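Local atomic coordinates of phenolpthiocerol synthesis type-I polyketide synthase ppsA (Mycobacterium bovis, PDB entry 7AKC), a protein that probably takes part in building the lipid core of phthiocerols and phenolphthiocerols from malonyl-CoA or methylmalonyl-CoA extender units, the present chain being its acyltransferase domain. Residues A[109-114]-A[266-271]; A[219-224]-A[262-267]; A[243-248]-A[257-262]. All coordinates share one frame; numbering follows the deposited sequence.

Contact 1 (A[109-114]-A[266-271]); sequences IGHSMG and NPVHFQ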
loop_
_atom_site.group_PDB
_atom_site.type_symbol
_atom_site.label_atom_id
_atom_site.label_comp_id
_atom_site.label_asym_id
_atom_site.label_seq_id
_atom_site.Cartn_x
_atom_site.Cartn_y
_atom_site.Cartn_z
ATOM N N ILE A 109 -1.685 -1.615 9.296
ATOM C CA ILE A 109 -1.685 -0.626 8.232
ATOM C C ILE A 109 -1.357 -1.373 6.969
ATOM O O ILE A 109 -0.374 -2.090 6.905
ATOM C CB ILE A 109 -0.674 0.516 8.492
ATOM C CG1 ILE A 109 -1.073 1.324 9.760
ATOM C CG2 ILE A 109 -0.587 1.413 7.279
ATOM C CD1 ILE A 109 -0.073 2.400 10.193
ATOM N N GLY A 110 -2.212 -1.240 5.982
ATOM C CA GLY A 110 -2.008 -1.871 4.684
ATOM C C GLY A 110 -1.661 -0.786 3.683
ATOM O O GLY A 110 -2.357 0.223 3.596
ATOM N N HIS A 111 -0.605 -1.008 2.905
ATOM C CA HIS A 111 -0.070 -0.130 1.871
ATOM C C HIS A 111 -0.554 -0.651 0.514
ATOM O O HIS A 111 -0.338 -1.825 0.179
ATOM C CB HIS A 111 1.452 -0.184 1.970
ATOM C CG HIS A 111 2.223 0.446 0.861
ATOM N ND1 HIS A 111 2.452 -0.237 -0.340
ATOM C CD2 HIS A 111 2.929 1.601 0.846
ATOM C CE1 HIS A 111 3.235 0.560 -1.060
ATOM N NE2 HIS A 111 3.531 1.684 -0.392
ATOM N N SER A 112 -1.235 0.213 -0.267
ATOM C CA SER A 112 -1.717 -0.129 -1.590
ATOM C C SER A 112 -2.569 -1.440 -1.570
ATOM O O SER A 112 -3.431 -1.592 -0.706
ATOM C CB SER A 112 -0.534 -0.154 -2.579
ATOM O OG SER A 112 -0.916 -0.524 -3.901
ATOM N N MET A 113 -2.279 -2.404 -2.434
ATOM C CA MET A 113 -2.980 -3.684 -2.472
ATOM C C MET A 113 -2.897 -4.470 -1.141
ATOM O O MET A 113 -3.720 -5.343 -0.894
ATOM C CB MET A 113 -2.487 -4.513 -3.664
ATOM C CG MET A 113 -2.430 -3.739 -4.976
ATOM S SD MET A 113 -4.057 -3.453 -5.710
ATOM C CE MET A 113 -4.399 -1.710 -5.134
ATOM N N GLY A 114 -1.973 -4.091 -0.261
ATOM C CA GLY A 114 -1.785 -4.697 1.051
ATOM C C GLY A 114 -2.900 -4.423 2.045
ATOM O O GLY A 114 -2.969 -5.079 3.087
ATOM N N ASN A 266 -7.421 5.648 -5.602
ATOM C CA ASN A 266 -6.895 6.752 -4.812
ATOM C C ASN A 266 -5.405 6.629 -4.571
ATOM O O ASN A 266 -4.877 5.513 -4.516
ATOM C CB ASN A 266 -7.580 6.771 -3.435
ATOM C CG ASN A 266 -8.901 7.484 -3.409
ATOM O OD1 ASN A 266 -9.477 7.836 -4.442
ATOM N ND2 ASN A 266 -9.443 7.652 -2.209
ATOM N N PRO A 267 -4.723 7.758 -4.317
ATOM C CA PRO A 267 -3.341 7.668 -3.831
ATOM C C PRO A 267 -3.287 6.855 -2.517
ATOM O O PRO A 267 -4.298 6.659 -1.812
ATOM C CB PRO A 267 -2.957 9.127 -3.505
ATOM C CG PRO A 267 -4.025 9.959 -3.972
ATOM C CD PRO A 267 -5.231 9.134 -4.318
ATOM N N VAL A 268 -2.111 6.343 -2.215
ATOM C CA VAL A 268 -1.884 5.538 -0.987
ATOM C C VAL A 268 -1.320 6.493 0.075
ATOM O O VAL A 268 -0.187 6.997 -0.088
ATOM C CB VAL A 268 -0.859 4.437 -1.268
ATOM C CG1 VAL A 268 -0.550 3.668 0.027
ATOM C CG2 VAL A 268 -1.334 3.500 -2.388
ATOM N N HIS A 269 -2.112 6.784 1.113
ATOM C CA HIS A 269 -1.750 7.757 2.157
ATOM C C HIS A 269 -0.901 7.092 3.231
ATOM O O HIS A 269 -1.296 6.999 4.388
ATOM C CB HIS A 269 -3.049 8.438 2.714
ATOM C CG HIS A 269 -3.830 9.154 1.648
ATOM N ND1 HIS A 269 -4.741 8.494 0.828
ATOM C CD2 HIS A 269 -3.699 10.437 1.209
ATOM C CE1 HIS A 269 -5.179 9.406 -0.039
ATOM N NE2 HIS A 269 -4.610 10.597 0.177
ATOM N N PHE A 270 0.235 6.514 2.817
ATOM C CA PHE A 270 1.078 5.714 3.708
ATOM C C PHE A 270 1.757 6.540 4.753
ATOM O O PHE A 270 1.646 6.248 5.956
ATOM C CB PHE A 270 2.101 4.932 2.864
ATOM C CG PHE A 270 2.921 3.971 3.689
ATOM C CD1 PHE A 270 2.326 2.878 4.312
ATOM C CD2 PHE A 270 4.281 4.161 3.851
ATOM C CE1 PHE A 270 3.074 1.993 5.072
ATOM C CE2 PHE A 270 5.022 3.316 4.673
ATOM C CZ PHE A 270 4.419 2.222 5.273
ATOM N N GLN A 271 2.468 7.633 4.326
ATOM C CA GLN A 271 3.090 8.511 5.318
ATOM C C GLN A 271 2.079 8.999 6.407
ATOM O O GLN A 271 2.365 8.990 7.598
ATOM C CB GLN A 271 3.653 9.714 4.564
ATOM C CG GLN A 271 4.167 10.789 5.521
ATOM C CD GLN A 271 4.577 12.030 4.789
ATOM O OE1 GLN A 271 5.005 11.996 3.641
ATOM N NE2 GLN A 271 4.433 13.167 5.465
#
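His111 meets Phe270 through an edge-to-face (T-shaped) aromatic pair that joins the end of strand 107-110 to the start of helix 270-278. The ring centroids lie 5.1 Å apart and the planes stand at 84°, close to perpendicular. His111 turns its CD2 corner toward the phenyl face, where CD2 lies 3.7 Å from CG of Phe270, displaced from the ring centre toward the rim. Phe270 is swung toward the strand by a chi1 of -174°, which sets its CG opposite the backbone N; CB of His111 also reaches the ring, 4.0 Å from Phe270 CD1.

Apolar packing extends from both rings. Val268 sends CG1 over a face of the His111 ring, 4.1 Å from His111 CD2, and the same methyl rests 3.5 Å from the backbone N of Ser112. Its other branch, CG2, sits 3.7 Å from CB of Ser112. From the strand, Ile109 CG2 approaches Phe270 CE1 at 4.3 Å.

The polar groups look elsewhere: Ser112 OG is hydrogen-bonded to His214 NE2, and His214 ND1 is in turn bonded to the carbonyl O of Asn266. His111 ND1 has a weak bond from Gly29 N.

Ser112 has a positive phi, 53°, the strained backbone expected at a nucleophile elbow, and the Gly110-His111-Ser112-Met113-Gly114 sequence fits GxSxG. With His214 at the serine hydroxyl, the geometry is consistent with the Ser-His pair of polyketide synthase acyltransferases, with Val268 packed against the serine and His214, and Phe270 against the neighbouring His111.

Contact 2 (A[219-224]-A[262-267]); sequences DALQPA and TNMRNP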
loop_
_atom_site.group_PDB
_atom_site.type_symbol
_atom_site.label_atom_id
_atom_site.label_comp_id
_atom_site.label_asym_id
_atom_site.label_seq_id
_atom_site.Cartn_x
_atom_site.Cartn_y
_atom_site.Cartn_z
ATOM N N ASP A 219 -9.828 3.983 -13.176
ATOM C CA ASP A 219 -11.217 4.507 -13.164
ATOM C C ASP A 219 -12.137 3.522 -13.879
ATOM O O ASP A 219 -13.209 3.233 -13.355
ATOM C CB ASP A 219 -11.323 5.831 -13.906
ATOM C CG ASP A 219 -10.612 6.995 -13.253
ATOM O OD1 ASP A 219 -10.308 6.892 -12.069
ATOM O OD2 ASP A 219 -10.391 7.992 -13.943
ATOM N N ALA A 220 -11.692 3.000 -15.014
ATOM C CA ALA A 220 -12.548 2.114 -15.834
ATOM C C ALA A 220 -12.846 0.771 -15.164
ATOM O O ALA A 220 -13.784 0.140 -15.601
ATOM C CB ALA A 220 -11.934 1.924 -17.192
ATOM N N LEU A 221 -12.076 0.368 -14.154
ATOM C CA LEU A 221 -12.276 -0.930 -13.457
ATOM C C LEU A 221 -13.181 -0.769 -12.226
ATOM O O LEU A 221 -13.574 -1.792 -11.664
ATOM C CB LEU A 221 -10.924 -1.500 -13.033
ATOM C CG LEU A 221 -9.822 -1.520 -14.088
ATOM C CD1 LEU A 221 -8.550 -2.092 -13.499
ATOM C CD2 LEU A 221 -10.246 -2.325 -15.301
ATOM N N GLN A 222 -13.486 0.460 -11.838
ATOM C CA GLN A 222 -14.270 0.679 -10.595
ATOM C C GLN A 222 -15.715 0.171 -10.768
ATOM O O GLN A 222 -16.171 -0.461 -9.824
ATOM C CB GLN A 222 -14.204 2.137 -10.146
ATOM C CG GLN A 222 -12.816 2.601 -9.751
ATOM C CD GLN A 222 -12.856 4.043 -9.317
ATOM O OE1 GLN A 222 -13.314 4.915 -10.045
ATOM N NE2 GLN A 222 -12.397 4.300 -8.106
ATOM N N PRO A 223 -16.458 0.375 -11.893
ATOM C CA PRO A 223 -17.818 -0.188 -11.953
ATOM C C PRO A 223 -17.829 -1.697 -11.780
ATOM O O PRO A 223 -18.697 -2.219 -11.073
ATOM C CB PRO A 223 -18.321 0.239 -13.336
ATOM C CG PRO A 223 -17.541 1.479 -13.645
ATOM C CD PRO A 223 -16.156 1.152 -13.112
ATOM N N ALA A 224 -16.868 -2.399 -12.400
ATOM C CA ALA A 224 -16.746 -3.859 -12.304
ATOM C C ALA A 224 -16.501 -4.261 -10.851
ATOM O O ALA A 224 -17.159 -5.177 -10.345
ATOM N N THR A 262 -12.475 2.233 -4.541
ATOM C CA THR A 262 -11.849 3.517 -4.251
ATOM C C THR A 262 -10.371 3.369 -3.956
ATOM O O THR A 262 -9.553 4.161 -4.431
ATOM C CB THR A 262 -12.599 4.199 -3.101
ATOM O OG1 THR A 262 -13.915 4.538 -3.538
ATOM C CG2 THR A 262 -11.876 5.440 -2.572
ATOM N N ASN A 263 -10.026 2.347 -3.157
ATOM C CA ASN A 263 -8.654 2.063 -2.730
ATOM C C ASN A 263 -7.694 1.839 -3.905
ATOM O O ASN A 263 -6.549 2.313 -3.876
ATOM C CB ASN A 263 -8.633 0.879 -1.742
ATOM C CG ASN A 263 -7.274 0.288 -1.541
ATOM O OD1 ASN A 263 -6.875 -0.637 -2.271
ATOM N ND2 ASN A 263 -6.507 0.873 -0.631
ATOM N N MET A 264 -8.177 1.150 -4.931
ATOM C CA MET A 264 -7.320 0.841 -6.108
ATOM C C MET A 264 -7.016 2.102 -6.938
ATOM O O MET A 264 -6.003 2.092 -7.622
ATOM C CB MET A 264 -7.982 -0.230 -6.986
ATOM C CG MET A 264 -9.127 0.268 -7.818
ATOM S SD MET A 264 -9.999 -1.083 -8.626
ATOM C CE MET A 264 -8.625 -1.997 -9.315
ATOM N N ARG A 265 -7.850 3.137 -6.863
ATOM C CA ARG A 265 -7.659 4.369 -7.679
ATOM C C ARG A 265 -6.986 5.464 -6.853
ATOM O O ARG A 265 -6.094 6.127 -7.379
ATOM C CB ARG A 265 -9.014 4.879 -8.176
ATOM C CG ARG A 265 -9.007 6.269 -8.787
ATOM C CD ARG A 265 -8.071 6.356 -9.969
ATOM N NE ARG A 265 -8.023 7.705 -10.498
ATOM C CZ ARG A 265 -7.155 8.633 -10.126
ATOM N NH1 ARG A 265 -6.235 8.365 -9.217
ATOM N NH2 ARG A 265 -7.209 9.829 -10.675
ATOM N N ASN A 266 -7.421 5.648 -5.602
ATOM C CA ASN A 266 -6.895 6.752 -4.812
ATOM C C ASN A 266 -5.405 6.629 -4.571
ATOM O O ASN A 266 -4.877 5.513 -4.516
ATOM C CB ASN A 266 -7.580 6.771 -3.435
ATOM C CG ASN A 266 -8.901 7.484 -3.409
ATOM O OD1 ASN A 266 -9.477 7.836 -4.442
ATOM N ND2 ASN A 266 -9.443 7.652 -2.209
ATOM N N PRO A 267 -4.723 7.758 -4.317
ATOM C CA PRO A 267 -3.341 7.668 -3.831
ATOM C C PRO A 267 -3.287 6.855 -2.517
ATOM O O PRO A 267 -4.298 6.659 -1.812
ATOM C CB PRO A 267 -2.957 9.127 -3.505
ATOM C CG PRO A 267 -4.025 9.959 -3.972
ATOM C CD PRO A 267 -5.231 9.134 -4.318
HETATM O O HOH W 1 -9.189 10.003 -12.818
#
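Thr262, whose CA is approached by Gln222 NE2 at 4.0 Å, has a carbonyl O gripped by two backbone N-H groups as helix 257-265 runs out: Asn266 N at 2.9 Å and Arg265 N at 3.1 Å from Thr262 O. The amide of Gln222 lies alongside this helix end because its chain is extended beyond CG. NE2 touches Arg265 CB at 3.4 Å, while its hydrogen bond goes to the carbonyl O of Ala261, one residue upstream of Thr262.

Charge joins the outer margin. Arg265 NE gives a hydrogen bond to Asp219 OD1 at 2.9 Å, which is also the salt bridge of the contact. OD1 lies nearly in the guanidinium plane, but NE comes to the syn side of the carboxylate from 27° out of its plane, and the N-H...O angle of 132° is well short of straight. A bend at chi2 of Arg265 (59°) turns the guanidinium back toward Asp219. Water 1 closes a second path, donating to Asp219 OD2 at 2.6 Å and accepting from Arg265 NH2 at 2.9 Å, so both carboxylate oxygens are tied to one arginine.

On the inner side the contact is apolar: Leu221 and Met264 meet at about a right angle, with Leu221 CD1 4.2 Å from Met264 CE.

Segment 219-224, at the start of helix 222-228, is thus joined to the C-terminal turn of helix 257-265 near the protein surface. Met141 of helix 127-141 touches both Leu221 and Met264, while Arg265 packs on Thr171 of strand 171-177.

Contact 3 (A[243-248]-A[257-262]); sequences STTYAD and AEHWAT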
loop_
_atom_site.group_PDB
_atom_site.type_symbol
_atom_site.label_atom_id
_atom_site.label_comp_id
_atom_site.label_asym_id
_atom_site.label_seq_id
_atom_site.Cartn_x
_atom_site.Cartn_y
_atom_site.Cartn_z
ATOM N N SER A 243 -6.627 3.020 7.622
ATOM C CA SER A 243 -6.643 2.865 6.161
ATOM C C SER A 243 -5.697 3.872 5.518
ATOM O O SER A 243 -5.559 4.993 5.990
ATOM C CB SER A 243 -8.051 3.131 5.643
ATOM O OG SER A 243 -8.131 3.011 4.234
ATOM N N THR A 244 -5.092 3.491 4.407
ATOM C CA THR A 244 -4.277 4.393 3.607
ATOM C C THR A 244 -5.081 4.883 2.376
ATOM O O THR A 244 -4.532 5.590 1.503
ATOM C CB THR A 244 -2.994 3.669 3.158
ATOM O OG1 THR A 244 -3.314 2.465 2.412
ATOM C CG2 THR A 244 -2.035 3.368 4.353
ATOM N N THR A 245 -6.360 4.554 2.291
ATOM C CA THR A 245 -7.198 4.908 1.168
ATOM C C THR A 245 -7.608 6.376 1.075
ATOM O O THR A 245 -7.656 6.939 -0.051
ATOM C CB THR A 245 -8.435 4.005 1.162
ATOM O OG1 THR A 245 -7.990 2.653 0.940
ATOM C CG2 THR A 245 -9.453 4.404 0.081
ATOM N N TYR A 246 -7.917 6.964 2.230
ATOM C CA TYR A 246 -8.466 8.335 2.268
ATOM C C TYR A 246 -7.504 9.357 2.874
ATOM O O TYR A 246 -6.762 9.036 3.797
ATOM C CB TYR A 246 -9.771 8.333 3.068
ATOM C CG TYR A 246 -10.749 7.262 2.669
ATOM C CD1 TYR A 246 -11.612 7.455 1.605
ATOM C CD2 TYR A 246 -10.814 6.062 3.353
ATOM C CE1 TYR A 246 -12.514 6.480 1.227
ATOM C CE2 TYR A 246 -11.708 5.075 2.984
ATOM C CZ TYR A 246 -12.561 5.284 1.917
ATOM O OH TYR A 246 -13.450 4.323 1.542
ATOM N N ALA A 247 -7.565 10.578 2.350
ATOM C CA ALA A 247 -6.754 11.664 2.909
ATOM C C ALA A 247 -7.215 11.972 4.340
ATOM O O ALA A 247 -6.406 12.389 5.155
ATOM C CB ALA A 247 -6.878 12.932 2.051
ATOM N N ASP A 248 -8.512 11.808 4.604
ATOM C CA ASP A 248 -9.060 12.040 5.963
ATOM C C ASP A 248 -8.995 10.714 6.702
ATOM O O ASP A 248 -9.735 9.813 6.342
ATOM C CB ASP A 248 -10.468 12.638 5.912
ATOM C CG ASP A 248 -11.108 12.906 7.268
ATOM O OD1 ASP A 248 -10.407 12.813 8.287
ATOM O OD2 ASP A 248 -12.308 13.211 7.285
ATOM N N ALA A 257 -17.316 -3.157 -1.212
ATOM C CA ALA A 257 -17.015 -3.021 -2.643
ATOM C C ALA A 257 -16.572 -1.602 -3.009
ATOM O O ALA A 257 -15.575 -1.451 -3.720
ATOM C CB ALA A 257 -18.226 -3.429 -3.478
ATOM N N GLU A 258 -17.288 -0.574 -2.506
ATOM C CA GLU A 258 -16.983 0.828 -2.751
ATOM C C GLU A 258 -15.600 1.159 -2.212
ATOM O O GLU A 258 -14.820 1.795 -2.933
ATOM C CB GLU A 258 -18.058 1.769 -2.160
ATOM C CG GLU A 258 -17.858 3.215 -2.590
ATOM C CD GLU A 258 -17.828 3.459 -4.090
ATOM O OE1 GLU A 258 -18.920 3.507 -4.701
ATOM O OE2 GLU A 258 -16.718 3.599 -4.658
ATOM N N HIS A 259 -15.273 0.679 -0.988
ATOM C CA HIS A 259 -13.946 0.858 -0.415
ATOM C C HIS A 259 -12.853 0.251 -1.318
ATOM O O HIS A 259 -11.857 0.923 -1.548
ATOM C CB HIS A 259 -13.833 0.252 0.988
ATOM C CG HIS A 259 -12.483 0.494 1.601
ATOM N ND1 HIS A 259 -12.163 1.713 2.165
ATOM C CD2 HIS A 259 -11.398 -0.312 1.655
ATOM C CE1 HIS A 259 -10.903 1.608 2.563
ATOM N NE2 HIS A 259 -10.409 0.399 2.284
ATOM N N TRP A 260 -13.009 -0.997 -1.798
ATOM C CA TRP A 260 -11.959 -1.604 -2.646
ATOM C C TRP A 260 -11.839 -0.961 -4.026
ATOM O O TRP A 260 -10.712 -0.759 -4.507
ATOM C CB TRP A 260 -12.123 -3.141 -2.713
ATOM C CG TRP A 260 -12.101 -3.747 -1.335
ATOM C CD1 TRP A 260 -13.134 -4.370 -0.690
ATOM C CD2 TRP A 260 -11.031 -3.646 -0.379
ATOM N NE1 TRP A 260 -12.766 -4.683 0.604
ATOM C CE2 TRP A 260 -11.480 -4.246 0.820
ATOM C CE3 TRP A 260 -9.757 -3.053 -0.404
ATOM C CZ2 TRP A 260 -10.699 -4.266 1.975
ATOM C CZ3 TRP A 260 -8.971 -3.123 0.725
ATOM C CH2 TRP A 260 -9.451 -3.704 1.903
ATOM N N ALA A 261 -12.971 -0.515 -4.612
ATOM C CA ALA A 261 -12.949 0.233 -5.888
ATOM C C ALA A 261 -12.240 1.584 -5.693
ATOM O O ALA A 261 -11.461 2.014 -6.550
ATOM C CB ALA A 261 -14.375 0.470 -6.381
ATOM N N THR A 262 -12.475 2.233 -4.541
ATOM C CA THR A 262 -11.849 3.517 -4.251
ATOM C C THR A 262 -10.371 3.369 -3.956
ATOM O O THR A 262 -9.553 4.161 -4.431
ATOM C CB THR A 262 -12.599 4.199 -3.101
ATOM O OG1 THR A 262 -13.915 4.538 -3.538
ATOM C CG2 THR A 262 -11.876 5.440 -2.572
HETATM O O HOH W 2 -15.436 4.906 -0.507
#
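Thr245 and Thr262 are the residues whose CA atoms come nearest across the contact, 7.3 Å, where the irregular segment 243-248 after strand 240-242 passes helix 257-265. An ST turn shapes this loop: Ser243 OG accepts from the backbone N of Thr245 at 3.0 Å, with an N-H...O angle of 162°, so the bond is fairly straight.

The imidazole of His259 points its ND1-CE1 edge at the side chains of the loop. Its CG lies opposite the backbone N (chi1 -177°), which carries the ring off the helix toward Ser243, Thr245 and Tyr246. His259 ND1 and Tyr246 OH share a hydrogen bond of 3.0 Å in which either may be the donor, and the hydroxyl lies at the imidazole edge, near its plane. The two rings meet rim to rim with planes at 51°, neither lying over the other. Ser243 OG also sits at the imidazole edge, 3.5 Å from His259 CE1, whereas Thr245 OG1 comes to the same carbon obliquely.

The far nitrogen, His259 NE2, is hydrogen-bonded to Glu115 OE1, an oxygen also bonded to Ser243 OG and Thr245 OG1. The imidazole is therefore held through both nitrogens, a pairing that fixes its rotation, and Glu115 links loop to helix inside a buried contact.

Methyl groups complete the packing: Thr245 CG2 lies over the centre of one Tyr246 face and touches Thr262 CG2 at 3.7 Å. Thr262 CG2 reaches Tyr246 CE1 as well, while water 2 is bonded to Tyr246 OH and only weakly to Thr262 OG1. On the helix itself, Glu258 O takes two bonds from Thr262, N at 2.9 Å and OG1 at 3.0 Å, arriving from opposite faces of the carbonyl plane.

Overall arrangement
All three contacts lie within the acyltransferase domain. Along the chain, contact 3 (243-248 with 257-262) is nested inside the loops closed by contact 1 and by contact 2; contact 2 shares Thr262 with it and Asn266 and Pro267 with contact 1. Centres of contacts 1 and 3, and of 2 and 3, are about 9 Å apart; those of 1 and 2 about 14 Å. Helix 257-265 serves contacts 2 and 3 and leads directly to helix 270-278 of contact 1. Thr244 OG1 meets Gly110 O at 2.7 Å. Loop 243-248 and the chain following helix 257-265 thus together border the probable nucleophile elbow, near the chain centre, while contact 2 lies farther out at the surface.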